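Local coordinates for clostripain-related protein (PDB 6N9J) that probably cleaves peptide bonds as a secreted C11 (clostripain-family) cysteine protease, and is held here by a covalent peptide inhibitor, at residues D322-T327 against V336-F341. Residues are numbered along the deposited sequence; the frame is centred on the assembly and turned at random.
Sequences DNNYCT and VSMDGF
The side-chain amide of Asn324 carries Met338 on one face. CG of Met338 sits over its nitrogen end, 3.5 Å from Asn324 ND2, and the two side chains run nearly at right angles. The methionine bends at chi2 (-64°) and at chi3, which brings Met338 CE back to 3.8 Å from CB of Asn324. At the amide edge, ND2 of Asn324 donates to Asn323 O (2.8 Å) in a bent bond. The acceptor oxygen lies tilted out of the Asn324 amide plane, on the side away from Met338. The donor meets that oxygen from above the carbonyl plane. Asn324 OD1 makes a weak hydrogen bond with Ser239 OG. With an alanine in place of Asn324, Met338 CG would probably lose the amide face it packs on, and Asn323 O and Ser239 OG would each lose a hydrogen-bond partner.

The amide of Asn323 meets Ser337 through its oxygen. CA of Ser337 lies 3.3 Å from Asn323 OD1, on one side of the amide plane. A water on the other side donates to OD1 and also hydrogen-bonds Ser337 OG, so it bridges the two residues. ND2 of Asn323 donates to Ser224 O, which fixes the amide's rotation.

Three backbone bonds join the segments. Met338 N reaches Asp322 O nearly straight, at 172°. Asn324 and Val336 form an antiparallel hydrogen-bonded pair, with Val336 N 2.7 Å from Asn324 O. Asn323 and Ser337 form the neighbouring non-hydrogen-bonded pair. On the face shared by Asn324 and Val336, Val336 CG2 packs against Cys326 CB at 3.9 Å.

After Ser337 comes a type II turn from Met338 to Phe341. Further along strand 315-327, Tyr325 and Thr327 pack on the bound peptide. The arrangement is an antiparallel beta hairpin, strands 315-327 and 333-337, that continues the central sheet of this clan CD protease beside its peptide-binding site.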
loop_
_atom_site.group_PDB
_atom_site.type_symbol
_atom_site.label_atom_id
_atom_site.label_comp_id
_atom_site.label_asym_id
_atom_site.label_seq_id
_atom_site.Cartn_x
_atom_site.Cartn_y
_atom_site.Cartn_z
ATOM N N ASP A 322 -15.928 11.376 3.634
ATOM C CA ASP A 322 -17.229 10.688 3.673
ATOM C C ASP A 322 -17.485 9.856 2.412
ATOM O O ASP A 322 -18.107 8.798 2.470
ATOM C CB ASP A 322 -18.362 11.696 3.882
ATOM C CG ASP A 322 -18.306 12.357 5.256
ATOM O OD1 ASP A 322 -17.959 11.663 6.240
ATOM O OD2 ASP A 322 -18.600 13.570 5.349
ATOM N N ASN A 323 -16.989 10.341 1.282
ATOM C CA ASN A 323 -17.029 9.598 0.034
ATOM C C ASN A 323 -15.612 9.419 -0.479
ATOM O O ASN A 323 -14.706 10.167 -0.086
ATOM C CB ASN A 323 -17.881 10.324 -1.022
ATOM C CG ASN A 323 -19.340 10.452 -0.629
ATOM O OD1 ASN A 323 -19.879 9.625 0.105
ATOM N ND2 ASN A 323 -19.997 11.492 -1.135
ATOM N N ASN A 324 -15.420 8.409 -1.328
ATOM C CA ASN A 324 -14.199 8.246 -2.117
ATOM C C ASN A 324 -14.593 8.077 -3.582
ATOM O O ASN A 324 -15.689 7.596 -3.876
ATOM C CB ASN A 324 -13.388 7.034 -1.650
ATOM C CG ASN A 324 -12.409 7.364 -0.549
ATOM O OD1 ASN A 324 -11.256 6.932 -0.579
ATOM N ND2 ASN A 324 -12.857 8.141 0.430
ATOM N N TYR A 325 -13.710 8.462 -4.498
ATOM C CA TYR A 325 -13.946 8.222 -5.916
ATOM C C TYR A 325 -13.591 6.779 -6.270
ATOM O O TYR A 325 -12.538 6.285 -5.881
ATOM C CB TYR A 325 -13.140 9.200 -6.765
ATOM C CG TYR A 325 -13.420 9.140 -8.267
ATOM C CD1 TYR A 325 -14.443 9.882 -8.829
ATOM C CD2 TYR A 325 -12.630 8.358 -9.114
ATOM C CE1 TYR A 325 -14.686 9.842 -10.195
ATOM C CE2 TYR A 325 -12.856 8.316 -10.472
ATOM C CZ TYR A 325 -13.884 9.059 -11.012
ATOM O OH TYR A 325 -14.120 9.019 -12.367
ATOM N N CYS A 326 -14.485 6.102 -6.989
ATOM C CA CYS A 326 -14.254 4.712 -7.384
ATOM C C CYS A 326 -14.574 4.579 -8.843
ATOM O O CYS A 326 -15.331 5.387 -9.388
ATOM C CB CYS A 326 -15.113 3.730 -6.564
ATOM S SG CYS A 326 -14.622 3.552 -4.815
ATOM N N THR A 327 -14.024 3.553 -9.481
ATOM C CA THR A 327 -14.188 3.423 -10.913
ATOM C C THR A 327 -14.919 2.148 -11.285
ATOM O O THR A 327 -14.912 1.165 -10.551
ATOM C CB THR A 327 -12.819 3.463 -11.658
ATOM O OG1 THR A 327 -12.019 2.328 -11.297
ATOM C CG2 THR A 327 -12.065 4.745 -11.330
ATOM N N VAL A 336 -18.352 7.261 -4.136
ATOM C CA VAL A 336 -19.037 6.188 -3.411
ATOM C C VAL A 336 -18.930 6.411 -1.896
ATOM O O VAL A 336 -17.884 6.830 -1.402
ATOM C CB VAL A 336 -18.444 4.812 -3.781
ATOM C CG1 VAL A 336 -19.022 3.712 -2.890
ATOM C CG2 VAL A 336 -18.680 4.520 -5.262
ATOM N N SER A 337 -20.000 6.136 -1.160
ATOM C CA SER A 337 -20.007 6.361 0.285
ATOM C C SER A 337 -19.038 5.427 1.021
ATOM O O SER A 337 -19.000 4.225 0.754
ATOM C CB SER A 337 -21.425 6.194 0.836
ATOM O OG SER A 337 -21.479 6.461 2.226
ATOM N N MET A 338 -18.246 5.988 1.940
ATOM C CA MET A 338 -17.343 5.181 2.761
ATOM C C MET A 338 -17.946 4.910 4.146
ATOM O O MET A 338 -17.231 4.549 5.084
ATOM C CB MET A 338 -15.968 5.862 2.904
ATOM C CG MET A 338 -15.119 5.812 1.619
ATOM S SD MET A 338 -14.651 4.147 1.088
ATOM C CE MET A 338 -15.415 4.051 -0.525
ATOM N N ASP A 339 -19.260 5.081 4.263
ATOM C CA ASP A 339 -19.967 4.789 5.510
ATOM C C ASP A 339 -19.745 3.336 5.939
ATOM O O ASP A 339 -20.057 2.411 5.192
ATOM C CB ASP A 339 -21.457 5.073 5.342
ATOM C CG ASP A 339 -22.230 4.890 6.622
ATOM O OD1 ASP A 339 -22.277 5.848 7.423
ATOM O OD2 ASP A 339 -22.795 3.792 6.823
ATOM N N GLY A 340 -19.172 3.144 7.125
ATOM C CA GLY A 340 -18.859 1.814 7.621
ATOM C C GLY A 340 -17.372 1.494 7.635
ATOM O O GLY A 340 -16.958 0.418 8.060
ATOM N N PHE A 341 -16.560 2.439 7.173
ATOM C CA PHE A 341 -15.124 2.240 6.993
ATOM C C PHE A 341 -14.384 1.951 8.293
ATOM O O PHE A 341 -14.412 2.749 9.230
ATOM C CB PHE A 341 -14.547 3.485 6.312
ATOM C CG PHE A 341 -13.049 3.562 6.298
ATOM C CD1 PHE A 341 -12.311 2.892 5.336
ATOM C CD2 PHE A 341 -12.378 4.364 7.213
ATOM C CE1 PHE A 341 -10.934 2.991 5.305
ATOM C CE2 PHE A 341 -10.997 4.471 7.184
ATOM C CZ PHE A 341 -10.274 3.782 6.234
HETATM O O HOH W 1 -21.514 9.389 2.639
#